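Side-chain contacts in A-adding tRNA nucleotidyltransferase (Aquifex aeolicus, PDB 4WBY), which adds the terminal adenosine to tRNAs ending in CC, using ATP and magnesium to complete the 3' CCA end: residues G32-R35 with D36-G40; E60-R64 with H65-V69; L80-K84 with L85-F89; Y325-Y328 with R329-P333; E350-K353 with L354-K358. All coordinates share one frame; numbering follows the deposited sequence.

Contact 1 of 5, residues G32-R35 with D36-G40; sequences GVVR and DILLG. With SO4 (sulfate ion), chain D.
Arg35 and Asp36, neighbours on one helix, extend side by side and join in a salt bridge. Arg35 NE gives the straighter bond, 3.0 Å to Asp36 OD1. That oxygen lies in the guanidinium plane, yet the nitrogen meets it from above the carboxylate, 50° out of its plane, and the two planes are turned 56° apart. Arg35 NH2 adds weaker bonds to both carboxylate oxygens, 3.1 Å to Asp36 OD1 and 3.2 Å to Asp36 OD2. The bend at chi3 (63°) brings the guanidinium round to Asp36. Arg35 NH1 binds sulfate O1 at 3.2 Å, and Arg35 NH2 reaches the same oxygen at 3.2 Å. Arg35 NH1 also bonds to Asn123, and Arg172 and Arg176 bind the sulfate. Gly32 O sits above one guanidinium face, toward its rim, and Gly32 brings no side chain up to the sulfate.

Gly32 to Arg35 are ATP-binding residues in the nucleotidyltransferase head domain; Asn123, Arg172 and Arg176 also bind ATP, the two arginines coming from helix 165-177. The sulfate, probably from the crystallisation liquor, may therefore mimic a phosphate of the nucleotide.

Backbone bonds to the carbonyl four residues back run through the last turn, Leu39 N to Arg35 O being made by the first residue beyond the helix. A Schellman motif ends it, with Gly40 at positive phi, Gly40 N bonded to Ile37 O and Lys41 N to Asp36 O. Leu39 CD1 packs 3.9 Å from Arg35 CG, and Val34 CG1 lies alongside Leu38 CD1 at 4.2 Å. Ile127 touches Val34 and Ile37, while Leu147 touches Leu38 and Leu39.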
# COMPACT_ATOMS: atom_id res chain seq x y z
N GLY A 32 -14.12 -1.53 5.42
CA GLY A 32 -13.23 -0.43 5.08
C GLY A 32 -13.92 0.65 4.27
O GLY A 32 -13.61 1.82 4.39
N VAL A 33 -14.89 0.25 3.44
CA VAL A 33 -15.61 1.23 2.63
C VAL A 33 -16.44 2.17 3.53
O VAL A 33 -16.52 3.37 3.28
CB VAL A 33 -16.52 0.54 1.61
CG1 VAL A 33 -17.28 1.58 0.81
CG2 VAL A 33 -15.67 -0.34 0.71
N VAL A 34 -17.01 1.62 4.60
CA VAL A 34 -17.78 2.44 5.53
C VAL A 34 -16.84 3.38 6.28
O VAL A 34 -17.14 4.56 6.45
CB VAL A 34 -18.59 1.57 6.52
CG1 VAL A 34 -19.28 2.43 7.55
CG2 VAL A 34 -19.61 0.71 5.75
N ARG A 35 -15.70 2.86 6.72
CA ARG A 35 -14.65 3.70 7.30
C ARG A 35 -14.31 4.86 6.36
O ARG A 35 -14.29 6.03 6.77
CB ARG A 35 -13.39 2.86 7.58
CG ARG A 35 -12.20 3.65 8.12
CD ARG A 35 -10.89 2.90 7.88
NE ARG A 35 -10.65 2.77 6.44
CZ ARG A 35 -10.26 1.66 5.82
NH1 ARG A 35 -10.04 0.54 6.50
NH2 ARG A 35 -10.07 1.68 4.50
N ASP A 36 -14.07 4.56 5.09
CA ASP A 36 -13.63 5.60 4.17
C ASP A 36 -14.74 6.62 3.88
O ASP A 36 -14.45 7.81 3.72
CB ASP A 36 -13.11 4.97 2.87
CG ASP A 36 -11.74 4.32 3.07
OD1 ASP A 36 -11.11 4.59 4.12
OD2 ASP A 36 -11.30 3.55 2.19
N ILE A 37 -15.99 6.18 3.85
CA ILE A 37 -17.10 7.13 3.73
C ILE A 37 -17.12 8.06 4.95
O ILE A 37 -17.27 9.28 4.80
CB ILE A 37 -18.45 6.40 3.59
CG1 ILE A 37 -18.53 5.72 2.22
CG2 ILE A 37 -19.61 7.36 3.79
CD1 ILE A 37 -19.71 4.79 2.09
N LEU A 38 -16.94 7.51 6.14
CA LEU A 38 -16.90 8.34 7.35
C LEU A 38 -15.68 9.26 7.37
O LEU A 38 -15.72 10.30 8.02
CB LEU A 38 -16.91 7.46 8.61
CG LEU A 38 -18.25 6.78 8.86
CD1 LEU A 38 -18.10 5.68 9.92
CD2 LEU A 38 -19.31 7.79 9.29
N LEU A 39 -14.61 8.88 6.68
CA LEU A 39 -13.43 9.74 6.60
C LEU A 39 -13.53 10.73 5.44
O LEU A 39 -12.57 11.44 5.14
CB LEU A 39 -12.16 8.90 6.45
CG LEU A 39 -11.77 7.97 7.61
CD1 LEU A 39 -10.60 7.07 7.22
CD2 LEU A 39 -11.44 8.77 8.86
N GLY A 40 -14.69 10.80 4.78
CA GLY A 40 -14.90 11.82 3.77
C GLY A 40 -14.19 11.57 2.45
O GLY A 40 -13.95 12.50 1.68
S SO4 D . -8.14 -1.34 3.23
O1 SO4 D . -9.33 -1.39 4.10
O2 SO4 D . -7.71 0.05 3.14
O3 SO4 D . -7.06 -2.18 3.77
O4 SO4 D . -8.52 -1.81 1.90

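Contact 2 of 5, residues E60-R64 with H65-V69; sequences ELARR and HGVNV
Among the hydrogen bonds, His65 N reaches back to Leu61 O (3.1 Å) and Val67 N to Ala62 O (3.0 Å, 161° at the hydrogen). Gly66 N approaches Arg63 O from well above the carbonyl plane.

The packing contacts lie beside strands 77-82 and 85-91. Leu61 CD1 meets His65 CD2 at 3.7 Å, and Leu61 O lies in the plane of the imidazole at its edge, 3.3 Å from His65 CD2. Ala62 CB touches Val67 CG2 at 3.8 Å and also meets Val69. Beyond the ring, His65 NE2 bonds to Glu15 of helix 7-22. With an alanine here, Glu15 would probably lose this partner and a gap would open beside Leu61 CD1.

The ionic group belongs to the helix itself. Arg63 grips Glu60 side-on, its NE to OE1 and its NH2 to OE2 at 2.7 Å on the syn side. Arg64 NE takes the anti side of Glu60 OE2, also at 2.7 Å, while Arg64 NH2 continues to Glu22.

Gly66 has positive phi (63°), and the bonds Val67 to Ala62 and Gly66 to Arg63 enclose it: a Schellman motif closing helix 54-65 before strand 69-72.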
# COMPACT_ATOMS: atom_id res chain seq x y z
N GLU A 60 -28.66 -10.91 -10.16
CA GLU A 60 -29.85 -10.18 -10.58
C GLU A 60 -29.54 -8.71 -10.84
O GLU A 60 -30.03 -8.13 -11.82
CB GLU A 60 -30.95 -10.32 -9.53
CG GLU A 60 -32.21 -9.48 -9.81
CD GLU A 60 -32.92 -9.88 -11.10
OE1 GLU A 60 -32.69 -11.00 -11.62
OE2 GLU A 60 -33.72 -9.07 -11.61
N LEU A 61 -28.75 -8.09 -9.97
CA LEU A 61 -28.32 -6.72 -10.22
C LEU A 61 -27.57 -6.63 -11.55
O LEU A 61 -27.79 -5.71 -12.35
CB LEU A 61 -27.43 -6.22 -9.06
CG LEU A 61 -26.94 -4.78 -9.17
CD1 LEU A 61 -28.10 -3.78 -9.05
CD2 LEU A 61 -25.84 -4.47 -8.15
N ALA A 62 -26.69 -7.60 -11.80
CA ALA A 62 -25.91 -7.61 -13.03
C ALA A 62 -26.80 -7.75 -14.26
O ALA A 62 -26.57 -7.10 -15.28
CB ALA A 62 -24.89 -8.72 -12.99
N ARG A 63 -27.80 -8.62 -14.18
CA ARG A 63 -28.74 -8.82 -15.27
C ARG A 63 -29.46 -7.51 -15.61
O ARG A 63 -29.60 -7.13 -16.78
CB ARG A 63 -29.76 -9.91 -14.90
CG ARG A 63 -30.75 -10.22 -16.01
CD ARG A 63 -31.90 -11.10 -15.52
NE ARG A 63 -32.80 -10.37 -14.63
CZ ARG A 63 -33.76 -9.55 -15.05
NH1 ARG A 63 -33.94 -9.37 -16.35
NH2 ARG A 63 -34.54 -8.93 -14.18
N ARG A 64 -29.91 -6.81 -14.58
CA ARG A 64 -30.64 -5.57 -14.80
C ARG A 64 -29.76 -4.50 -15.43
O ARG A 64 -30.26 -3.67 -16.21
CB ARG A 64 -31.23 -5.06 -13.49
CG ARG A 64 -32.27 -6.01 -12.94
CD ARG A 64 -32.93 -5.46 -11.70
NE ARG A 64 -33.78 -6.47 -11.09
CZ ARG A 64 -34.64 -6.23 -10.10
NH1 ARG A 64 -34.78 -5.01 -9.61
NH2 ARG A 64 -35.37 -7.22 -9.61
N HIS A 65 -28.47 -4.52 -15.12
CA HIS A 65 -27.55 -3.52 -15.67
C HIS A 65 -26.80 -3.99 -16.92
O HIS A 65 -26.03 -3.22 -17.49
CB HIS A 65 -26.57 -3.08 -14.59
CG HIS A 65 -27.20 -2.16 -13.59
ND1 HIS A 65 -27.16 -0.79 -13.72
CD2 HIS A 65 -27.94 -2.42 -12.48
CE1 HIS A 65 -27.82 -0.24 -12.71
NE2 HIS A 65 -28.31 -1.21 -11.95
N GLY A 66 -27.06 -5.22 -17.35
CA GLY A 66 -26.41 -5.76 -18.53
C GLY A 66 -24.90 -5.89 -18.41
O GLY A 66 -24.18 -5.69 -19.39
N VAL A 67 -24.41 -6.23 -17.21
CA VAL A 67 -22.96 -6.40 -17.03
C VAL A 67 -22.58 -7.83 -16.68
O VAL A 67 -23.39 -8.60 -16.15
CB VAL A 67 -22.40 -5.46 -15.93
CG1 VAL A 67 -22.61 -4.00 -16.32
CG2 VAL A 67 -23.00 -5.77 -14.54
N ASN A 68 -21.32 -8.18 -16.96
CA ASN A 68 -20.77 -9.47 -16.56
C ASN A 68 -20.70 -9.54 -15.04
O ASN A 68 -20.56 -8.51 -14.36
CB ASN A 68 -19.39 -9.68 -17.19
CG ASN A 68 -18.93 -11.14 -17.14
OD1 ASN A 68 -19.74 -12.06 -17.07
ND2 ASN A 68 -17.61 -11.35 -17.18
N VAL A 69 -20.81 -10.75 -14.51
CA VAL A 69 -20.63 -10.97 -13.08
C VAL A 69 -19.71 -12.18 -12.89
O VAL A 69 -19.73 -13.13 -13.69
CB VAL A 69 -21.99 -11.14 -12.36
CG1 VAL A 69 -22.85 -12.20 -13.04
CG2 VAL A 69 -21.80 -11.45 -10.88

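Contact 3 of 5, residues L80-K84 with L85-F89; sequences LKIGK and LKLEF
Leu80 and Leu87 face each other as an antiparallel hydrogen-bonded pair, with Leu87 N 2.8 Å from Leu80 O and Leu80 N 3.1 Å from Leu87 O. Ile82 and Leu85 form the next such pair: Ile82 N bonds to Leu85 O at 2.9 Å, and Leu85 N bonds to Ile82 O at 2.9 Å.

On the face carrying the leucines, Ile82 CD1 packs 3.9 Å from Leu87 CD1. Leu80 CG stands between its backbone N and carbonyl carbon (chi1 59°), and Leu80 CD2 comes to 3.8 Å from Phe89 CE1, two residues beyond its paired Leu87.

These pairs make a beta hairpin of strands 77-82 and 85-91, closed by a type II' turn from Ile82 to Leu85. Gly83 supplies the positive phi (56°) that this turn demands. The hairpin is part of the mixed sheet of the nucleotidyltransferase head, next to strand 45-51.

The other face bears Lys81 and Lys86, a non-hydrogen-bonded pair whose aliphatic parts meet at 4.1 Å, Lys81 CD to Lys86 CG. Their ammonium groups diverge, Lys81 NZ standing 6.5 Å from Lys86 NZ.

Farther out, strand 45-51 bonds through its backbone to Lys86 and Glu88, and the side chain of Lys86 touches Asp45, an inferred magnesium ligand. Ile12 of helix 7-22 touches Ile82, Leu85 and Leu87, while Phe89 stacks on Phe48 and meets Leu61.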
# COMPACT_ATOMS: atom_id res chain seq x y z
N LEU A 80 -18.80 -7.57 -9.66
CA LEU A 80 -19.21 -6.98 -10.93
C LEU A 80 -18.86 -5.50 -10.92
O LEU A 80 -18.56 -4.92 -9.87
CB LEU A 80 -20.70 -7.18 -11.19
CG LEU A 80 -21.64 -6.60 -10.14
CD1 LEU A 80 -22.92 -6.06 -10.76
CD2 LEU A 80 -21.98 -7.66 -9.11
N LYS A 81 -18.87 -4.90 -12.10
CA LYS A 81 -18.58 -3.49 -12.25
C LYS A 81 -19.74 -2.83 -12.98
O LYS A 81 -20.21 -3.35 -13.98
CB LYS A 81 -17.26 -3.28 -13.01
CG LYS A 81 -16.77 -1.84 -13.04
CD LYS A 81 -15.39 -1.71 -13.67
CE LYS A 81 -14.89 -0.27 -13.63
NZ LYS A 81 -13.51 -0.13 -14.17
N ILE A 82 -20.20 -1.70 -12.46
CA ILE A 82 -21.24 -0.92 -13.12
C ILE A 82 -20.70 0.50 -13.28
O ILE A 82 -20.50 1.20 -12.29
CB ILE A 82 -22.57 -0.92 -12.33
CG1 ILE A 82 -23.13 -2.34 -12.23
CG2 ILE A 82 -23.59 -0.03 -13.03
CD1 ILE A 82 -24.36 -2.46 -11.34
N GLY A 83 -20.47 0.91 -14.52
CA GLY A 83 -19.81 2.18 -14.77
C GLY A 83 -18.47 2.20 -14.03
O GLY A 83 -17.68 1.27 -14.17
N LYS A 84 -18.24 3.23 -13.24
CA LYS A 84 -16.98 3.36 -12.50
C LYS A 84 -16.98 2.61 -11.16
O LYS A 84 -15.95 2.56 -10.47
CB LYS A 84 -16.68 4.84 -12.26
CG LYS A 84 -16.42 5.63 -13.53
CD LYS A 84 -15.10 5.22 -14.16
CE LYS A 84 -14.81 6.02 -15.42
NZ LYS A 84 -13.47 5.70 -15.98
N LEU A 85 -18.12 2.04 -10.79
CA LEU A 85 -18.25 1.35 -9.50
C LEU A 85 -17.85 -0.12 -9.55
O LEU A 85 -18.45 -0.90 -10.29
CB LEU A 85 -19.69 1.44 -9.00
CG LEU A 85 -20.17 2.80 -8.53
CD1 LEU A 85 -21.68 2.72 -8.29
CD2 LEU A 85 -19.45 3.21 -7.26
N LYS A 86 -16.88 -0.50 -8.74
CA LYS A 86 -16.53 -1.91 -8.58
C LYS A 86 -17.24 -2.44 -7.36
O LYS A 86 -17.04 -1.93 -6.25
CB LYS A 86 -15.02 -2.09 -8.46
CG LYS A 86 -14.28 -1.72 -9.74
CD LYS A 86 -12.78 -1.91 -9.59
CE LYS A 86 -12.43 -3.37 -9.35
NZ LYS A 86 -10.95 -3.59 -9.32
N LEU A 87 -18.08 -3.45 -7.56
CA LEU A 87 -18.92 -3.98 -6.50
C LEU A 87 -18.54 -5.40 -6.10
O LEU A 87 -18.27 -6.26 -6.95
CB LEU A 87 -20.39 -3.96 -6.94
CG LEU A 87 -20.91 -2.63 -7.49
CD1 LEU A 87 -22.31 -2.82 -8.04
CD2 LEU A 87 -20.87 -1.52 -6.44
N GLU A 88 -18.53 -5.64 -4.80
CA GLU A 88 -18.39 -6.99 -4.27
C GLU A 88 -19.59 -7.31 -3.40
O GLU A 88 -20.01 -6.47 -2.60
CB GLU A 88 -17.11 -7.14 -3.45
CG GLU A 88 -17.04 -8.46 -2.71
CD GLU A 88 -15.89 -8.52 -1.73
OE1 GLU A 88 -14.73 -8.52 -2.19
OE2 GLU A 88 -16.15 -8.57 -0.50
N PHE A 89 -20.13 -8.51 -3.56
CA PHE A 89 -21.23 -9.00 -2.73
C PHE A 89 -20.78 -10.28 -2.04
O PHE A 89 -20.36 -11.22 -2.70
CB PHE A 89 -22.48 -9.26 -3.58
CG PHE A 89 -23.09 -8.02 -4.12
CD1 PHE A 89 -22.62 -7.45 -5.30
CD2 PHE A 89 -24.11 -7.38 -3.43
CE1 PHE A 89 -23.18 -6.29 -5.78
CE2 PHE A 89 -24.67 -6.22 -3.91
CZ PHE A 89 -24.21 -5.67 -5.09

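Contact 4 of 5, residues Y325-Y328 with R329-P333; sequences YEVY and RLLKP
Tyr328 and Lys332 lie side by side, and the lysine chain approaches the ring obliquely near its phenol end, Lys332 CD 3.6 Å from Tyr328 CZ. The other flat group is the Arg329 guanidinium, which has Glu326 OE2 in its plane at the edge. Arg329 NH2 is 3.6 Å from that oxygen, a long salt bridge, and the carboxylate is turned 51° from the guanidinium.

Both pairs follow the periodicity of an alpha helix, three and four residues apart: Glu326, Tyr328 and Arg329 are on helix 324-331 in the helical C-terminal part of the chain, with Lys332 just after it. Arg329 N, Leu330 N, Leu331 N and Lys332 N each bond to the carbonyl four residues back; Lys332 N to Tyr328 O measures 2.9 Å. Leu331 N adds a weak bond to Tyr328 O.

On the buried side, Val327 CG1 and Leu331 CD1 pack at 3.6 Å, pointing the same way. Leu318 of helix 311-320 touches both residues.

Tyr328 OH also bonds to Lys390 of helix 380-394, so two lysines share the phenol oxygen; Lys332 NZ also has a weak, long ion pair with Glu387. A phenylalanine, lacking the hydroxyl, would probably leave Lys332 and Lys390 without this acceptor and their ends freer to turn. With Tyr328 CG anti to its own nitrogen (chi1 163°) and the Lys332 chain extended, the two ends converge: Lys332 NZ donates to Tyr328 OH at 2.9 Å.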
# COMPACT_ATOMS: atom_id res chain seq x y z
N TYR A 325 29.57 16.48 -18.80
CA TYR A 325 29.32 15.41 -19.77
C TYR A 325 29.65 14.05 -19.18
O TYR A 325 29.01 13.05 -19.52
CB TYR A 325 30.11 15.64 -21.06
CG TYR A 325 30.00 14.50 -22.03
CD1 TYR A 325 28.82 14.28 -22.74
CD2 TYR A 325 31.06 13.62 -22.24
CE1 TYR A 325 28.71 13.22 -23.63
CE2 TYR A 325 30.95 12.57 -23.13
CZ TYR A 325 29.77 12.37 -23.82
OH TYR A 325 29.66 11.32 -24.71
N GLU A 326 30.65 13.99 -18.31
CA GLU A 326 31.01 12.73 -17.68
C GLU A 326 29.91 12.29 -16.72
O GLU A 326 29.55 11.12 -16.65
CB GLU A 326 32.35 12.84 -16.95
CG GLU A 326 32.87 11.51 -16.42
CD GLU A 326 34.33 11.57 -16.00
OE1 GLU A 326 34.82 12.68 -15.68
OE2 GLU A 326 34.99 10.52 -16.00
N VAL A 327 29.38 13.26 -15.98
CA VAL A 327 28.25 12.99 -15.09
C VAL A 327 27.08 12.46 -15.92
O VAL A 327 26.44 11.46 -15.56
CB VAL A 327 27.82 14.26 -14.32
CG1 VAL A 327 26.57 14.00 -13.50
CG2 VAL A 327 28.95 14.74 -13.42
N TYR A 328 26.82 13.11 -17.05
CA TYR A 328 25.74 12.70 -17.95
C TYR A 328 25.94 11.28 -18.45
O TYR A 328 25.00 10.49 -18.46
CB TYR A 328 25.63 13.68 -19.12
CG TYR A 328 24.85 13.17 -20.31
CD1 TYR A 328 23.46 13.25 -20.34
CD2 TYR A 328 25.50 12.63 -21.42
CE1 TYR A 328 22.74 12.79 -21.44
CE2 TYR A 328 24.79 12.17 -22.51
CZ TYR A 328 23.41 12.26 -22.52
OH TYR A 328 22.71 11.80 -23.61
N ARG A 329 27.16 10.96 -18.87
CA ARG A 329 27.47 9.63 -19.40
C ARG A 329 27.29 8.55 -18.34
O ARG A 329 26.80 7.45 -18.63
CB ARG A 329 28.90 9.60 -19.95
CG ARG A 329 29.29 8.28 -20.59
CD ARG A 329 30.78 8.24 -20.89
NE ARG A 329 31.57 8.67 -19.74
CZ ARG A 329 31.91 7.87 -18.73
NH1 ARG A 329 31.53 6.60 -18.72
NH2 ARG A 329 32.62 8.35 -17.72
N LEU A 330 27.67 8.85 -17.11
CA LEU A 330 27.54 7.90 -16.01
C LEU A 330 26.09 7.68 -15.58
O LEU A 330 25.72 6.58 -15.17
CB LEU A 330 28.37 8.37 -14.80
CG LEU A 330 29.89 8.27 -14.97
CD1 LEU A 330 30.60 9.06 -13.88
CD2 LEU A 330 30.33 6.81 -14.96
N LEU A 331 25.28 8.72 -15.67
CA LEU A 331 23.90 8.66 -15.17
C LEU A 331 22.88 8.24 -16.22
O LEU A 331 21.81 7.72 -15.87
CB LEU A 331 23.48 10.01 -14.59
CG LEU A 331 24.30 10.47 -13.37
CD1 LEU A 331 23.81 11.82 -12.88
CD2 LEU A 331 24.24 9.43 -12.26
N LYS A 332 23.20 8.45 -17.49
CA LYS A 332 22.26 8.21 -18.59
C LYS A 332 21.58 6.82 -18.58
O LYS A 332 20.38 6.73 -18.86
CB LYS A 332 22.96 8.43 -19.94
CG LYS A 332 22.02 8.36 -21.13
CD LYS A 332 22.73 8.75 -22.42
CE LYS A 332 21.77 8.73 -23.60
NZ LYS A 332 22.41 9.22 -24.85
N PRO A 333 22.32 5.74 -18.28
CA PRO A 333 21.60 4.46 -18.39
C PRO A 333 20.80 4.06 -17.15
O PRO A 333 20.19 2.99 -17.16
CB PRO A 333 22.73 3.45 -18.62
CG PRO A 333 23.91 4.05 -17.95
CD PRO A 333 23.77 5.55 -18.10

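Contact 5 of 5, residues E350-K353 with L354-K358; sequences EKIK and LYLEK
Leu354 N, Tyr355 N, Leu356 N and Glu357 N each bond to the carbonyl oxygen four residues back, from Glu350 O to Lys353 O, with the last of these, Glu357 N to Lys353 O, at 2.8 Å; the helix widens into a pi-type turn at 355-358.

Lys353 and Glu357, one turn apart, form a salt bridge. The lysine runs extended from a CG anti to its backbone nitrogen, then bends at its last torsion (chi4 -66°), which turns the ammonium in to the carboxylate. The modelled separation of Lys353 NZ and Glu357 OE1 is 2.5 Å, so short that its exact value is doubtful, although the pairing itself is clear. The lysine chain also lies against the carboxylate before its end: Lys353 CG is 3.3 Å from Glu357 OE1, and Lys353 CE is 3.3 Å from Glu357 OE2. On the glutamate side, Glu357 CB stands 3.2 Å from Lys353 O.

This is an i, i+4 ion pair on amphipathic helix 349-359. Trp258 of helix 243-262 touches both Lys353 and Glu357, as well as Leu356. Glu350 OE1 is 6.4 Å from Glu357 OE1, so Lys353 probably tempers the like charges.

The buried flank is apolar. Ile352 CG2 faces Leu356 CD1 at 4.2 Å, and Leu339 of helix 336-342 touches both residues. Tyr355 CB rests 3.4 Å from Ile352 O, while its ring leads away from Ile352 to pack on Tyr328 and Leu331 of helix 324-331. Lys351 points elsewhere, its NZ bonded to Leu318 O.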
# COMPACT_ATOMS: atom_id res chain seq x y z
N GLU A 350 23.69 17.33 -5.82
CA GLU A 350 23.53 18.42 -6.78
C GLU A 350 23.87 18.00 -8.21
O GLU A 350 23.29 18.52 -9.16
CB GLU A 350 24.39 19.61 -6.36
CG GLU A 350 23.86 20.30 -5.11
CD GLU A 350 22.39 20.67 -5.23
OE1 GLU A 350 22.02 21.27 -6.26
OE2 GLU A 350 21.61 20.34 -4.32
N LYS A 351 24.79 17.05 -8.35
CA LYS A 351 25.10 16.50 -9.67
C LYS A 351 23.90 15.75 -10.24
O LYS A 351 23.64 15.83 -11.44
CB LYS A 351 26.32 15.58 -9.59
CG LYS A 351 27.64 16.31 -9.54
CD LYS A 351 28.80 15.38 -9.23
CE LYS A 351 30.12 16.15 -9.20
NZ LYS A 351 31.27 15.29 -8.80
N ILE A 352 23.17 15.05 -9.39
CA ILE A 352 21.99 14.32 -9.85
C ILE A 352 20.90 15.31 -10.25
O ILE A 352 20.25 15.15 -11.28
CB ILE A 352 21.43 13.37 -8.77
CG1 ILE A 352 22.55 12.52 -8.15
CG2 ILE A 352 20.33 12.50 -9.35
CD1 ILE A 352 23.33 11.73 -9.17
N LYS A 353 20.72 16.33 -9.42
CA LYS A 353 19.71 17.34 -9.67
C LYS A 353 20.00 18.05 -10.98
O LYS A 353 19.09 18.34 -11.75
CB LYS A 353 19.68 18.34 -8.51
CG LYS A 353 18.65 19.45 -8.64
CD LYS A 353 18.64 20.32 -7.40
CE LYS A 353 17.63 21.45 -7.52
NZ LYS A 353 18.01 22.43 -8.57
N LEU A 354 21.28 18.30 -11.24
CA LEU A 354 21.70 18.94 -12.48
C LEU A 354 21.40 18.05 -13.68
O LEU A 354 20.92 18.53 -14.71
CB LEU A 354 23.19 19.28 -12.44
CG LEU A 354 23.74 19.98 -13.69
CD1 LEU A 354 23.10 21.35 -13.85
CD2 LEU A 354 25.26 20.09 -13.63
N TYR A 355 21.68 16.76 -13.54
CA TYR A 355 21.37 15.82 -14.61
C TYR A 355 19.88 15.83 -14.91
O TYR A 355 19.47 15.89 -16.07
CB TYR A 355 21.81 14.41 -14.25
CG TYR A 355 21.34 13.40 -15.27
CD1 TYR A 355 21.99 13.26 -16.49
CD2 TYR A 355 20.23 12.60 -15.03
CE1 TYR A 355 21.56 12.35 -17.43
CE2 TYR A 355 19.79 11.68 -15.97
CZ TYR A 355 20.46 11.57 -17.16
OH TYR A 355 20.04 10.66 -18.11
N LEU A 356 19.07 15.76 -13.86
CA LEU A 356 17.62 15.66 -14.01
C LEU A 356 16.99 16.94 -14.54
O LEU A 356 16.07 16.89 -15.36
CB LEU A 356 16.97 15.28 -12.68
CG LEU A 356 17.10 13.82 -12.25
CD1 LEU A 356 16.53 13.62 -10.86
CD2 LEU A 356 16.39 12.92 -13.25
N GLU A 357 17.49 18.07 -14.08
CA GLU A 357 16.89 19.35 -14.42
C GLU A 357 17.45 19.96 -15.71
O GLU A 357 16.73 20.67 -16.42
CB GLU A 357 17.07 20.34 -13.27
CG GLU A 357 16.29 19.97 -12.02
CD GLU A 357 16.48 20.97 -10.89
OE1 GLU A 357 17.55 21.62 -10.85
OE2 GLU A 357 15.57 21.11 -10.05
N LYS A 358 18.71 19.68 -16.03
CA LYS A 358 19.38 20.35 -17.15
C LYS A 358 20.02 19.41 -18.18
O LYS A 358 19.72 19.49 -19.37
CB LYS A 358 20.45 21.31 -16.63
CG LYS A 358 19.93 22.42 -15.72
CD LYS A 358 19.04 23.38 -16.47
CE LYS A 358 18.58 24.52 -15.57
NZ LYS A 358 17.68 25.47 -16.29

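Overall arrangement
Contacts 1, 2 and 3 belong to the head domain, whereas contacts 4 and 5 lie in the helical C-terminal part; the centres of contacts 1 and 4 are about 48 Å apart. Contact 1 alone holds ATP-binding residues, and its buried arginine serves an anion site. Contacts 2 and 3 touch directly, His65 CG meeting Ile82 CD1 at 3.6 Å, so a helix end packs on the apolar face of the hairpin; the lysines lie on its other face, Lys86 beside Asp45. Contacts 4 and 5 join neighbouring helices through Leu331 and Tyr355, their ion pairs lying nearer the surface. Contacts 1 and 2 both include Schellman motifs; in contact 3 a type II' turn links the two strands.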